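Side-chain contacts in putative flavoprotein decarboxylase (Streptomyces olivoviridis, PDB 6JLS), which probably catalyses the FMN-dependent oxidative decarboxylation of a C-terminal peptide cysteine during thioviridamide biosynthesis: residues A103-L106 / G107-N111; A141-A144 / V145-N148; S29-G32 / P33-A37; H86-I89 / A90-D94; P133-P137 / A138-K142. All coordinates share one frame; numbering follows the deposited sequence.

Interaction 1: A103-L106 / G107-N111. With FMN (flavin mononucleotide), chain B.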
loop_
_atom_site.group_PDB
_atom_site.type_symbol
_atom_site.label_atom_id
_atom_site.label_comp_id
_atom_site.label_asym_id
_atom_site.label_seq_id
_atom_site.Cartn_x
_atom_site.Cartn_y
_atom_site.Cartn_z
ATOM N N ALA A 103 28.821 2.478 17.689
ATOM C CA ALA A 103 28.630 2.957 19.054
ATOM C C ALA A 103 27.307 2.461 19.618
ATOM O O ALA A 103 27.238 2.033 20.779
ATOM C CB ALA A 103 28.686 4.487 19.092
ATOM N N ALA A 104 26.256 2.467 18.785
ATOM C CA ALA A 104 24.923 2.105 19.251
ATOM C C ALA A 104 24.877 0.643 19.646
ATOM O O ALA A 104 24.351 0.295 20.709
ATOM C CB ALA A 104 23.870 2.411 18.180
ATOM N N THR A 105 25.445 -0.225 18.810
ATOM C CA THR A 105 25.449 -1.652 19.112
ATOM C C THR A 105 26.329 -1.973 20.323
ATOM O O THR A 105 25.935 -2.764 21.192
ATOM C CB THR A 105 25.889 -2.430 17.874
ATOM O OG1 THR A 105 24.813 -2.419 16.940
ATOM C CG2 THR A 105 26.215 -3.874 18.217
ATOM N N LEU A 106 27.523 -1.376 20.392
ATOM C CA LEU A 106 28.359 -1.505 21.582
ATOM C C LEU A 106 27.621 -1.023 22.830
ATOM O O LEU A 106 27.678 -1.666 23.891
ATOM C CB LEU A 106 29.649 -0.708 21.382
ATOM C CG LEU A 106 30.577 -1.156 20.258
ATOM C CD1 LEU A 106 31.620 -0.087 20.000
ATOM C CD2 LEU A 106 31.248 -2.474 20.620
ATOM N N GLY A 107 26.908 0.102 22.715
ATOM C CA GLY A 107 26.191 0.632 23.863
ATOM C C GLY A 107 25.075 -0.284 24.317
ATOM O O GLY A 107 24.836 -0.436 25.520
ATOM N N LYS A 108 24.385 -0.919 23.366
ATOM C CA LYS A 108 23.310 -1.842 23.719
ATOM C C LYS A 108 23.871 -3.086 24.394
ATOM O O LYS A 108 23.372 -3.514 25.442
ATOM C CB LYS A 108 22.515 -2.230 22.479
ATOM C CG LYS A 108 21.696 -1.121 21.828
ATOM C CD LYS A 108 20.909 -1.674 20.637
ATOM C CE LYS A 108 20.219 -0.553 19.863
ATOM N NZ LYS A 108 19.448 -1.007 18.664
ATOM N N LEU A 109 24.914 -3.686 23.807
ATOM C CA LEU A 109 25.504 -4.876 24.415
ATOM C C LEU A 109 26.027 -4.553 25.802
ATOM O O LEU A 109 25.758 -5.282 26.764
ATOM C CB LEU A 109 26.631 -5.421 23.544
ATOM C CG LEU A 109 26.251 -5.874 22.135
ATOM C CD1 LEU A 109 27.490 -6.187 21.278
ATOM C CD2 LEU A 109 25.321 -7.078 22.207
ATOM N N ALA A 110 26.740 -3.432 25.921
ATOM C CA ALA A 110 27.314 -3.023 27.189
ATOM C C ALA A 110 26.263 -2.894 28.275
ATOM O O ALA A 110 26.591 -3.013 29.459
ATOM C CB ALA A 110 28.048 -1.695 27.023
ATOM N N ASN A 111 25.006 -2.640 27.909
ATOM C CA ASN A 111 23.957 -2.412 28.896
ATOM C C ASN A 111 22.882 -3.493 28.867
ATOM O O ASN A 111 21.811 -3.306 29.449
ATOM C CB ASN A 111 23.338 -1.025 28.709
ATOM C CG ASN A 111 24.308 0.093 29.059
ATOM O OD1 ASN A 111 24.488 0.438 30.234
ATOM N ND2 ASN A 111 24.958 0.648 28.044
HETATM N N1 FMN B . 27.794 4.806 13.833
HETATM C C2 FMN B . 28.920 4.216 14.364
HETATM O O2 FMN B . 28.934 3.900 15.550
HETATM N N3 FMN B . 30.027 3.994 13.571
HETATM C C4 FMN B . 30.017 4.355 12.239
HETATM O O4 FMN B . 31.003 4.157 11.524
HETATM C C4A FMN B . 28.880 4.947 11.703
HETATM N N5 FMN B . 28.858 5.312 10.371
HETATM C C5A FMN B . 27.737 5.904 9.830
HETATM C C6 FMN B . 27.748 6.264 8.489
HETATM C C7 FMN B . 26.622 6.860 7.921
HETATM C C7M FMN B . 26.659 7.242 6.463
HETATM C C8 FMN B . 25.478 7.097 8.708
HETATM C C8M FMN B . 24.258 7.738 8.100
HETATM C C9 FMN B . 25.477 6.733 10.060
HETATM C C9A FMN B . 26.610 6.135 10.623
HETATM N N10 FMN B . 26.633 5.768 11.962
HETATM C C10 FMN B . 27.763 5.174 12.502
HETATM C "C1'" FMN B . 25.427 5.988 12.828
HETATM C "C2'" FMN B . 24.682 4.651 12.973
HETATM O "O2'" FMN B . 24.205 4.163 11.730
HETATM C "C3'" FMN B . 23.521 4.758 13.952
HETATM O "O3'" FMN B . 24.048 4.939 15.244
HETATM C "C4'" FMN B . 22.668 3.493 13.875
HETATM O "O4'" FMN B . 21.453 3.588 14.600
HETATM C "C5'" FMN B . 23.450 2.279 14.356
HETATM O "O5'" FMN B . 22.531 1.213 14.345
HETATM P P FMN B . 22.976 -0.278 14.714
HETATM O O1P FMN B . 24.133 -0.225 15.695
HETATM O O2P FMN B . 21.810 -0.988 15.369
HETATM O O3P FMN B . 23.430 -0.995 13.468
HETATM O O HOH W 1 22.080 -2.748 17.177
#
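T105 and L109, one helical turn apart on helix 103-110, lie side by side and point the same way, with T105 CG2 4.0 Å from L109 CD1. This contact uses only the methyl branch of the threonine. With OG1 beside the backbone N (chi1 -74°), the hydroxyl faces the cofactor and donates to FMN O1P at 2.6 Å, while CG2 is left for L109. The two branches thus divide the work between helix packing and phosphate binding. K108 follows A104 in the same i to i+4 relation: its CG rests 3.2 Å from A104 O, and the chain beyond is extended, carrying NZ back toward the phosphate. NZ makes a salt bridge with D115 and only a weak bond to a water; that water donates to T105 OG1 and, at 2.5 Å, to FMN O2P. Beneath these side chains the backbone bonds are regular, as in L109 N to T105 O, 3.0 Å and nearly straight at 174°. At the far end N111 folds back, its ND2 bonding G107 O at 2.7 Å in the carbonyl plane. L106 and L109 both pack on L152 of helix 143-154, while C114 of a second subunit packs on A103 and A104. Since A103 N also donates to FMN O2 (2.6 Å, 164°), the first turn of the helix holds the flavin and the phosphate at once, and the helix N terminus, with K108 nearby, would be expected to stabilise the phosphate's negative charge.

Interaction 2: A141-A144 / V145-N148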
loop_
_atom_site.group_PDB
_atom_site.type_symbol
_atom_site.label_atom_id
_atom_site.label_comp_id
_atom_site.label_asym_id
_atom_site.label_seq_id
_atom_site.Cartn_x
_atom_site.Cartn_y
_atom_site.Cartn_z
ATOM N N ALA A 141 36.305 8.726 22.264
ATOM C CA ALA A 141 36.869 9.265 23.496
ATOM C C ALA A 141 35.807 9.811 24.446
ATOM O O ALA A 141 36.156 10.299 25.523
ATOM C CB ALA A 141 37.890 10.359 23.169
ATOM N N LYS A 142 34.528 9.752 24.066
ATOM C CA LYS A 142 33.449 10.152 24.956
ATOM C C LYS A 142 33.413 9.225 26.172
ATOM O O LYS A 142 33.510 8.003 26.021
ATOM C CB LYS A 142 32.108 10.101 24.222
ATOM C CG LYS A 142 31.845 11.231 23.216
ATOM C CD LYS A 142 30.792 12.216 23.740
ATOM C CE LYS A 142 30.573 13.390 22.796
ATOM N NZ LYS A 142 31.865 13.932 22.292
ATOM N N PRO A 143 33.281 9.773 27.388
ATOM C CA PRO A 143 33.235 8.911 28.589
ATOM C C PRO A 143 32.233 7.768 28.513
ATOM O O PRO A 143 32.544 6.641 28.935
ATOM C CB PRO A 143 32.862 9.899 29.700
ATOM C CG PRO A 143 33.410 11.221 29.222
ATOM C CD PRO A 143 33.279 11.208 27.721
ATOM N N ALA A 144 31.030 8.025 27.994
ATOM C CA ALA A 144 30.012 6.981 27.982
ATOM C C ALA A 144 30.448 5.805 27.120
ATOM O O ALA A 144 30.145 4.649 27.443
ATOM C CB ALA A 144 28.677 7.543 27.498
ATOM N N VAL A 145 31.184 6.074 26.036
ATOM C CA VAL A 145 31.649 4.994 25.169
ATOM C C VAL A 145 32.800 4.238 25.826
ATOM O O VAL A 145 32.866 3.001 25.750
ATOM C CB VAL A 145 32.041 5.547 23.785
ATOM C CG1 VAL A 145 32.635 4.458 22.908
ATOM C CG2 VAL A 145 30.833 6.127 23.102
ATOM N N ARG A 146 33.718 4.963 26.481
ATOM C CA ARG A 146 34.776 4.318 27.252
ATOM C C ARG A 146 34.197 3.341 28.264
ATOM O O ARG A 146 34.674 2.205 28.399
ATOM C CB ARG A 146 35.618 5.355 27.984
ATOM C CG ARG A 146 36.357 6.370 27.146
ATOM C CD ARG A 146 37.405 7.097 28.033
ATOM N NE ARG A 146 36.915 8.284 28.755
ATOM C CZ ARG A 146 36.452 8.298 30.011
ATOM N NH1 ARG A 146 36.374 7.180 30.732
ATOM N NH2 ARG A 146 36.051 9.445 30.550
ATOM N N ARG A 147 33.177 3.781 29.009
ATOM C CA ARG A 147 32.570 2.902 30.002
ATOM C C ARG A 147 31.896 1.701 29.349
ATOM O O ARG A 147 31.934 0.594 29.898
ATOM C CB ARG A 147 31.562 3.670 30.858
ATOM C CG ARG A 147 32.178 4.685 31.817
ATOM C CD ARG A 147 31.173 5.109 32.893
ATOM N NE ARG A 147 29.903 5.518 32.300
ATOM C CZ ARG A 147 29.664 6.751 31.869
ATOM N NH1 ARG A 147 30.607 7.670 31.974
ATOM N NH2 ARG A 147 28.492 7.062 31.322
ATOM N N ASN A 148 31.278 1.895 28.187
ATOM C CA ASN A 148 30.678 0.762 27.503
ATOM C C ASN A 148 31.735 -0.276 27.138
ATOM O O ASN A 148 31.515 -1.484 27.302
ATOM C CB ASN A 148 29.920 1.247 26.266
ATOM C CG ASN A 148 28.632 1.963 26.615
ATOM O OD1 ASN A 148 28.079 1.781 27.701
ATOM N ND2 ASN A 148 28.137 2.774 25.688
HETATM O O HOH W 2 27.770 4.107 28.978
#
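K142 O receives R146 N at 3.1 Å in a nearly straight bond (170°), and V145 N adds only a weak second one. R147 N reaches P143 O at 2.9 Å, and N148 N reaches A144 O at 3.1 Å. A water lies within bonding distance of A144 O and N148 OD1 (2.7 Å from OD1) and may link them, though it has more acceptors in reach than protons to give. The asparagine CG lies beside its backbone N (chi1 -73°) and close to that same carbonyl. The amide's ND2 is engaged by N111 O of a second subunit, while its OD1 has a weak bond from N111 of its own chain. These bonds form the first turn of helix 143-154, with K142 at the N-cap position and P143 as the first helical residue. Proline has no N-H to offer, and in the first turn of a helix none is needed for the i to i+4 pattern. The next amide, A144 N, is taken by E155 of the second subunit, so a neighbouring carboxylate meets the opening of the helix.

Outside the backbone, two arginines fold back over the turn. The R146 chain, bent at chi3 (-88°), crosses P143 at a slant: P143 CA lies 3.4 Å above one face of the guanidinium, toward its rim, and NH2 comes 3.3 Å from P143 CB. R147 bends at the same torsion but goes over A144 instead, whose CA stands 3.6 Å from its guanidinium plane, also off centre. V145 points to another side of the helix; its CG2 makes a loose 4.3 Å contact with K142 CB and its side chain packs on M123 of the second subunit.

Interaction 3: S29-G32 / P33-A37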
loop_
_atom_site.group_PDB
_atom_site.type_symbol
_atom_site.label_atom_id
_atom_site.label_comp_id
_atom_site.label_asym_id
_atom_site.label_seq_id
_atom_site.Cartn_x
_atom_site.Cartn_y
_atom_site.Cartn_z
ATOM N N SER A 29 30.514 -1.888 7.017
ATOM C CA SER A 29 29.975 -3.222 6.819
ATOM C C SER A 29 29.767 -3.570 5.340
ATOM O O SER A 29 29.411 -4.715 5.050
ATOM C CB SER A 29 28.687 -3.402 7.637
ATOM O OG SER A 29 27.721 -2.426 7.321
ATOM N N VAL A 30 30.039 -2.651 4.399
ATOM C CA VAL A 30 30.064 -3.030 2.980
ATOM C C VAL A 30 31.163 -4.037 2.693
ATOM O O VAL A 30 31.120 -4.728 1.670
ATOM C CB VAL A 30 30.250 -1.823 2.026
ATOM C CG1 VAL A 30 29.108 -0.873 2.133
ATOM C CG2 VAL A 30 31.577 -1.112 2.287
ATOM N N ALA A 31 32.171 -4.109 3.553
ATOM C CA ALA A 31 33.223 -5.109 3.480
ATOM C C ALA A 31 32.748 -6.497 3.878
ATOM O O ALA A 31 33.542 -7.444 3.796
ATOM C CB ALA A 31 34.382 -4.683 4.381
ATOM N N GLY A 32 31.501 -6.626 4.340
ATOM C CA GLY A 32 30.956 -7.887 4.785
ATOM C C GLY A 32 31.149 -8.995 3.769
ATOM O O GLY A 32 31.718 -10.048 4.078
ATOM N N PRO A 33 30.669 -8.776 2.530
ATOM C CA PRO A 33 30.825 -9.815 1.494
ATOM C C PRO A 33 32.272 -10.167 1.208
ATOM O O PRO A 33 32.594 -11.346 1.011
ATOM C CB PRO A 33 30.138 -9.192 0.267
ATOM C CG PRO A 33 29.119 -8.258 0.841
ATOM C CD PRO A 33 29.782 -7.683 2.078
ATOM N N HIS A 34 33.159 -9.170 1.180
ATOM C CA HIS A 34 34.576 -9.458 0.990
ATOM C C HIS A 34 35.131 -10.287 2.147
ATOM O O HIS A 34 35.855 -11.263 1.920
ATOM C CB HIS A 34 35.354 -8.151 0.810
ATOM C CG HIS A 34 36.841 -8.325 0.829
ATOM N ND1 HIS A 34 37.493 -9.278 0.075
ATOM C CD2 HIS A 34 37.804 -7.670 1.519
ATOM C CE1 HIS A 34 38.793 -9.204 0.301
ATOM N NE2 HIS A 34 39.009 -8.235 1.172
ATOM N N MET A 35 34.770 -9.938 3.395
ATOM C CA MET A 35 35.225 -10.699 4.564
ATOM C C MET A 35 34.654 -12.116 4.560
ATOM O O MET A 35 35.358 -13.079 4.889
ATOM C CB MET A 35 34.836 -9.979 5.866
ATOM C CG MET A 35 35.376 -8.559 6.011
ATOM S SD MET A 35 34.852 -7.616 7.502
ATOM C CE MET A 35 33.062 -7.733 7.487
ATOM N N ALA A 36 33.374 -12.260 4.205
ATOM C CA ALA A 36 32.774 -13.587 4.157
ATOM C C ALA A 36 33.469 -14.461 3.124
ATOM O O ALA A 36 33.630 -15.666 3.328
ATOM C CB ALA A 36 31.281 -13.477 3.848
ATOM N N ALA A 37 33.880 -13.870 2.000
ATOM C CA ALA A 37 34.610 -14.632 0.995
ATOM C C ALA A 37 36.007 -14.995 1.490
ATOM O O ALA A 37 36.463 -16.127 1.303
ATOM C CB ALA A 37 34.679 -13.840 -0.307
#
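Backbone hydrogen bonding joins A31 and G32 to the turn that follows. M35 N donates to A31 O at 2.8 Å (164°), and A36 N to G32 O at the same length and a similar angle. Both are i to i+4 bonds, the spacing of an alpha-helical turn. Before it, G32 N bonds S29 O at 2.9 Å, the shorter i to i+3 step, so a 3-10 turn leads into helix 32-40. P33 has no N-H to give, and its ring carbon CD sits 3.3 Å from V30 O.

Apolar contacts come mainly from M35. Its CG lies beside the backbone N (chi1 -58°) and passes 3.1 Å from A31 O, then a bend at chi3 (-53°) brings the methyl back over the glycine: CE is 3.4 Å from G32 CA. SD runs past A31 CB at a looser 4.3 Å. The same side chain packs on M21 and L23 of strand 18-23, which places it between the helix start and the parallel sheet. P33 faces helix 61-64, touching S63 and L64, and also meets V30 of another subunit.

Polar side-chain contacts belong to S29, whose OG bonds S26 O and S24 O within the FMN-binding loop after strand 18-23. The chemistry is therefore divided: serine and backbone carbonyls fix the loop near the flavin, while the methionine thioether, bent over a residue without a side chain, packs apolar atoms between helix and sheet.

Interaction 4: H86-I89 / A90-D94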
loop_
_atom_site.group_PDB
_atom_site.type_symbol
_atom_site.label_atom_id
_atom_site.label_comp_id
_atom_site.label_asym_id
_atom_site.label_seq_id
_atom_site.Cartn_x
_atom_site.Cartn_y
_atom_site.Cartn_z
ATOM N N HIS A 86 18.263 -17.736 15.273
ATOM C CA HIS A 86 19.489 -17.018 15.593
ATOM C C HIS A 86 20.093 -17.514 16.902
ATOM O O HIS A 86 21.322 -17.575 17.036
ATOM C CB HIS A 86 19.212 -15.514 15.632
ATOM C CG HIS A 86 18.186 -15.103 16.641
ATOM N ND1 HIS A 86 16.894 -15.583 16.633
ATOM C CD2 HIS A 86 18.255 -14.229 17.672
ATOM C CE1 HIS A 86 16.216 -15.032 17.624
ATOM N NE2 HIS A 86 17.019 -14.205 18.269
ATOM N N VAL A 87 19.253 -17.893 17.873
ATOM C CA VAL A 87 19.773 -18.365 19.155
ATOM C C VAL A 87 20.341 -19.774 19.012
ATOM O O VAL A 87 21.336 -20.133 19.658
ATOM C CB VAL A 87 18.679 -18.292 20.238
ATOM C CG1 VAL A 87 19.186 -18.872 21.558
ATOM C CG2 VAL A 87 18.214 -16.850 20.416
ATOM N N ARG A 88 19.728 -20.591 18.154
ATOM C CA ARG A 88 20.347 -21.857 17.791
ATOM C C ARG A 88 21.718 -21.626 17.169
ATOM O O ARG A 88 22.676 -22.342 17.473
ATOM C CB ARG A 88 19.439 -22.623 16.833
ATOM C CG ARG A 88 19.755 -24.114 16.705
ATOM C CD ARG A 88 18.996 -24.755 15.537
ATOM N NE ARG A 88 17.576 -24.392 15.523
ATOM C CZ ARG A 88 17.028 -23.544 14.652
ATOM N NH1 ARG A 88 17.779 -22.978 13.713
ATOM N NH2 ARG A 88 15.730 -23.262 14.715
ATOM N N ILE A 89 21.836 -20.611 16.313
ATOM C CA ILE A 89 23.106 -20.333 15.645
ATOM C C ILE A 89 24.139 -19.810 16.638
ATOM O O ILE A 89 25.325 -20.151 16.558
ATOM C CB ILE A 89 22.883 -19.357 14.470
ATOM C CG1 ILE A 89 22.302 -20.106 13.273
ATOM C CG2 ILE A 89 24.176 -18.668 14.083
ATOM C CD1 ILE A 89 22.003 -19.226 12.093
ATOM N N ALA A 90 23.712 -18.981 17.590
ATOM C CA ALA A 90 24.628 -18.573 18.652
ATOM C C ALA A 90 25.186 -19.787 19.385
ATOM O O ALA A 90 26.399 -19.892 19.594
ATOM C CB ALA A 90 23.930 -17.637 19.638
ATOM N N ALA A 91 24.309 -20.722 19.766
ATOM C CA ALA A 91 24.755 -21.913 20.483
ATOM C C ALA A 91 25.734 -22.734 19.658
ATOM O O ALA A 91 26.715 -23.247 20.203
ATOM C CB ALA A 91 23.555 -22.771 20.884
ATOM N N GLU A 92 25.501 -22.843 18.349
ATOM C CA GLU A 92 26.321 -23.638 17.444
ATOM C C GLU A 92 27.601 -22.937 17.002
ATOM O O GLU A 92 28.347 -23.500 16.200
ATOM C CB GLU A 92 25.488 -24.024 16.214
ATOM C CG GLU A 92 24.238 -24.835 16.552
ATOM C CD GLU A 92 23.313 -25.066 15.363
ATOM O OE1 GLU A 92 23.594 -24.548 14.255
ATOM O OE2 GLU A 92 22.296 -25.772 15.550
ATOM N N SER A 93 27.885 -21.736 17.481
ATOM C CA SER A 93 29.035 -20.990 16.988
ATOM C C SER A 93 30.254 -21.235 17.860
ATOM O O SER A 93 30.148 -21.312 19.085
ATOM C CB SER A 93 28.724 -19.495 16.953
ATOM O OG SER A 93 27.658 -19.219 16.073
ATOM N N ASP A 94 31.418 -21.348 17.220
ATOM C CA ASP A 94 32.684 -21.380 17.941
ATOM C C ASP A 94 33.291 -19.998 18.118
ATOM O O ASP A 94 34.205 -19.832 18.932
ATOM C CB ASP A 94 33.684 -22.289 17.230
ATOM C CG ASP A 94 33.132 -23.668 16.995
ATOM O OD1 ASP A 94 32.599 -24.264 17.957
ATOM O OD2 ASP A 94 33.210 -24.143 15.843
#
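The C-terminal end of helix 85-91, just before strand 95-101, brings R88 beside E92 and S93 within reach of the I89 carbonyl. The helix bonds run on regularly to its last turn: A90 N donates to H86 O at 2.8 Å, A91 N to V87 O at 3.0 Å and E92 N to R88 O at 3.0 Å. The next carbonyl is met differently. I89 O accepts S93 OG at 2.6 Å, with the hydroxyl tilted 34° from the carbonyl plane, while S93 N turns away to bond A90 O. The hydroxyl can reach because OG lies beside the backbone N of S93 (chi1 -62°) and leads back along the helix. The same OG also bonds T20 OG1 of strand 18-23, so this small group links the helix end to the central sheet.

On the outer side, R88 and E92 lie side by side and point the same way, but they meet through carbon: OE2 is 3.2 Å from R88 CG. The guanidinium, turned aside by the bend at chi3, stays apart, with NE 4.9 Å from OE2 and the two flat groups turned 48° from one another. Any attraction is probably weak and softened by solvent, since both residues are exposed. I89 packs inward on L73 of strand 72-73, and H86, whose ring bears V87 CG2 over one face, bonds Q120 of helix 117-124 through NE2. Such an exit, where a serine hydroxyl donates to one of the last carbonyls, is a side-chain form of C-terminal capping, here in a helix that leads into the next parallel strand of an alpha/beta flavoprotein fold.

Interaction 5: P133-P137 / A138-K142. With FMN (flavin mononucleotide), chain B.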
loop_
_atom_site.group_PDB
_atom_site.type_symbol
_atom_site.label_atom_id
_atom_site.label_comp_id
_atom_site.label_asym_id
_atom_site.label_seq_id
_atom_site.Cartn_x
_atom_site.Cartn_y
_atom_site.Cartn_z
ATOM N N PRO A 133 35.108 -2.090 17.221
ATOM C CA PRO A 133 34.452 -0.775 17.197
ATOM C C PRO A 133 34.888 0.035 15.989
ATOM O O PRO A 133 36.053 0.016 15.582
ATOM C CB PRO A 133 34.921 -0.109 18.500
ATOM C CG PRO A 133 35.418 -1.216 19.358
ATOM C CD PRO A 133 35.954 -2.258 18.411
ATOM N N VAL A 134 33.929 0.743 15.404
ATOM C CA VAL A 134 34.201 1.686 14.327
ATOM C C VAL A 134 33.317 2.893 14.580
ATOM O O VAL A 134 32.091 2.755 14.686
ATOM C CB VAL A 134 33.924 1.094 12.931
ATOM C CG1 VAL A 134 34.160 2.133 11.853
ATOM C CG2 VAL A 134 34.783 -0.120 12.680
ATOM N N MET A 135 33.929 4.065 14.694
ATOM C CA MET A 135 33.188 5.308 14.854
ATOM C C MET A 135 34.180 6.453 14.704
ATOM O O MET A 135 35.400 6.246 14.738
ATOM C CB MET A 135 32.468 5.370 16.209
ATOM C CG MET A 135 33.421 5.281 17.403
ATOM S SD MET A 135 32.640 4.902 18.982
ATOM C CE MET A 135 32.281 3.156 18.746
ATOM N N ASN A 136 33.646 7.659 14.516
ATOM C CA ASN A 136 34.512 8.829 14.483
ATOM C C ASN A 136 35.145 9.022 15.857
ATOM O O ASN A 136 34.484 8.806 16.877
ATOM C CB ASN A 136 33.737 10.085 14.071
ATOM C CG ASN A 136 32.455 10.280 14.864
ATOM O OD1 ASN A 136 31.726 9.326 15.143
ATOM N ND2 ASN A 136 32.170 11.526 15.223
ATOM N N PRO A 137 36.427 9.385 15.922
ATOM C CA PRO A 137 37.062 9.575 17.239
ATOM C C PRO A 137 36.424 10.681 18.082
ATOM O O PRO A 137 36.744 10.781 19.268
ATOM C CB PRO A 137 38.523 9.886 16.881
ATOM C CG PRO A 137 38.722 9.207 15.546
ATOM C CD PRO A 137 37.411 9.410 14.825
ATOM N N ALA A 138 35.518 11.489 17.523
ATOM C CA ALA A 138 34.690 12.383 18.330
ATOM C C ALA A 138 33.702 11.627 19.212
ATOM O O ALA A 138 33.099 12.235 20.106
ATOM C CB ALA A 138 33.926 13.360 17.432
ATOM N N MET A 139 33.527 10.326 18.977
ATOM C CA MET A 139 32.718 9.454 19.814
ATOM C C MET A 139 33.543 8.486 20.652
ATOM O O MET A 139 33.149 8.174 21.779
ATOM C CB MET A 139 31.733 8.655 18.948
ATOM C CG MET A 139 30.451 9.390 18.629
ATOM S SD MET A 139 29.056 8.255 18.358
ATOM C CE MET A 139 29.513 7.484 16.800
ATOM N N LEU A 140 34.690 8.024 20.142
ATOM C CA LEU A 140 35.433 6.956 20.804
ATOM C C LEU A 140 36.128 7.420 22.079
ATOM O O LEU A 140 36.512 6.580 22.903
ATOM C CB LEU A 140 36.453 6.354 19.833
ATOM C CG LEU A 140 37.078 5.004 20.215
ATOM C CD1 LEU A 140 36.013 3.920 20.297
ATOM C CD2 LEU A 140 38.185 4.596 19.252
ATOM N N ALA A 141 36.305 8.726 22.264
ATOM C CA ALA A 141 36.869 9.265 23.496
ATOM C C ALA A 141 35.807 9.811 24.446
ATOM O O ALA A 141 36.156 10.299 25.523
ATOM C CB ALA A 141 37.890 10.359 23.169
ATOM N N LYS A 142 34.528 9.752 24.066
ATOM C CA LYS A 142 33.449 10.152 24.956
ATOM C C LYS A 142 33.413 9.225 26.172
ATOM O O LYS A 142 33.510 8.003 26.021
ATOM C CB LYS A 142 32.108 10.101 24.222
ATOM C CG LYS A 142 31.845 11.231 23.216
ATOM C CD LYS A 142 30.792 12.216 23.740
ATOM C CE LYS A 142 30.573 13.390 22.796
ATOM N NZ LYS A 142 31.865 13.932 22.292
HETATM N N1 FMN B . 27.794 4.806 13.833
HETATM C C2 FMN B . 28.920 4.216 14.364
HETATM O O2 FMN B . 28.934 3.900 15.550
HETATM N N3 FMN B . 30.027 3.994 13.571
HETATM C C4 FMN B . 30.017 4.355 12.239
HETATM O O4 FMN B . 31.003 4.157 11.524
HETATM C C4A FMN B . 28.880 4.947 11.703
HETATM N N5 FMN B . 28.858 5.312 10.371
HETATM C C5A FMN B . 27.737 5.904 9.830
HETATM C C6 FMN B . 27.748 6.264 8.489
HETATM C C7 FMN B . 26.622 6.860 7.921
HETATM C C7M FMN B . 26.659 7.242 6.463
HETATM C C8 FMN B . 25.478 7.097 8.708
HETATM C C8M FMN B . 24.258 7.738 8.100
HETATM C C9 FMN B . 25.477 6.733 10.060
HETATM C C9A FMN B . 26.610 6.135 10.623
HETATM N N10 FMN B . 26.633 5.768 11.962
HETATM C C10 FMN B . 27.763 5.174 12.502
HETATM C "C1'" FMN B . 25.427 5.988 12.828
HETATM C "C2'" FMN B . 24.682 4.651 12.973
HETATM O "O2'" FMN B . 24.205 4.163 11.730
HETATM C "C3'" FMN B . 23.521 4.758 13.952
HETATM O "O3'" FMN B . 24.048 4.939 15.244
HETATM C "C4'" FMN B . 22.668 3.493 13.875
HETATM O "O4'" FMN B . 21.453 3.588 14.600
HETATM C "C5'" FMN B . 23.450 2.279 14.356
HETATM O "O5'" FMN B . 22.531 1.213 14.345
HETATM P P FMN B . 22.976 -0.278 14.714
HETATM O O1P FMN B . 24.133 -0.225 15.695
HETATM O O2P FMN B . 21.810 -0.988 15.369
HETATM O O3P FMN B . 23.430 -0.995 13.468
#
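N136 O takes two amides of the following turn: M139 N at 2.8 Å (163°), approaching from above the carbonyl plane, and L140 N in a weak bond at 3.4 Å. These bonds tie the short, weakly bonded helix about 137-140 to N136. The asparagine side chain lies against the same turn, its OD1 3.3 Å from M139 CE and its ND2 near A138 CB. M135 supplies the apolar core. Its CG takes the crowded position between the backbone N and the carbonyl carbon (chi1 60°), which turns the thioether to the helix. It crosses both M139 and L140 at about a right angle: CB meets M139 CE at 3.7 Å, and SD meets L140 CD1 at 3.8 Å. At the far end K142 NZ bonds A138 O at 3.0 Å, back across the turn.

The flavin lies along this loop. FMN N3 donates to V134 O at 2.7 Å and an almost straight 174°, and M139 CE lies 3.8 Å from FMN O2. The pairing implies that the backbone carbonyl accepts the N3-H of the isoalloxazine, while the M139 methyl and the CA and CB of M135 give the pyrimidine end an apolar border.

How the interactions relate
From the N terminus, interaction 3 comes first, starting the helix after strand 18-23; interaction 4 follows at the end of helix 85-91, where the chain turns toward strand 95-101. Interaction 1 begins the helix after that strand. Interactions 5 and 2 come last and overlap in the chain, sharing A141 and K142, as the loop after strand 129-133 passes through helix 137-140 into helix 143-154. None of the five nests in another. Interactions 1, 2 and 5 touch one another: L106 meets M135, N111 meets N148, and V145 meets M139. Interactions 1 and 5 share one FMN, whereas 3 and 4 stand apart, their centres about 20 Å from each other.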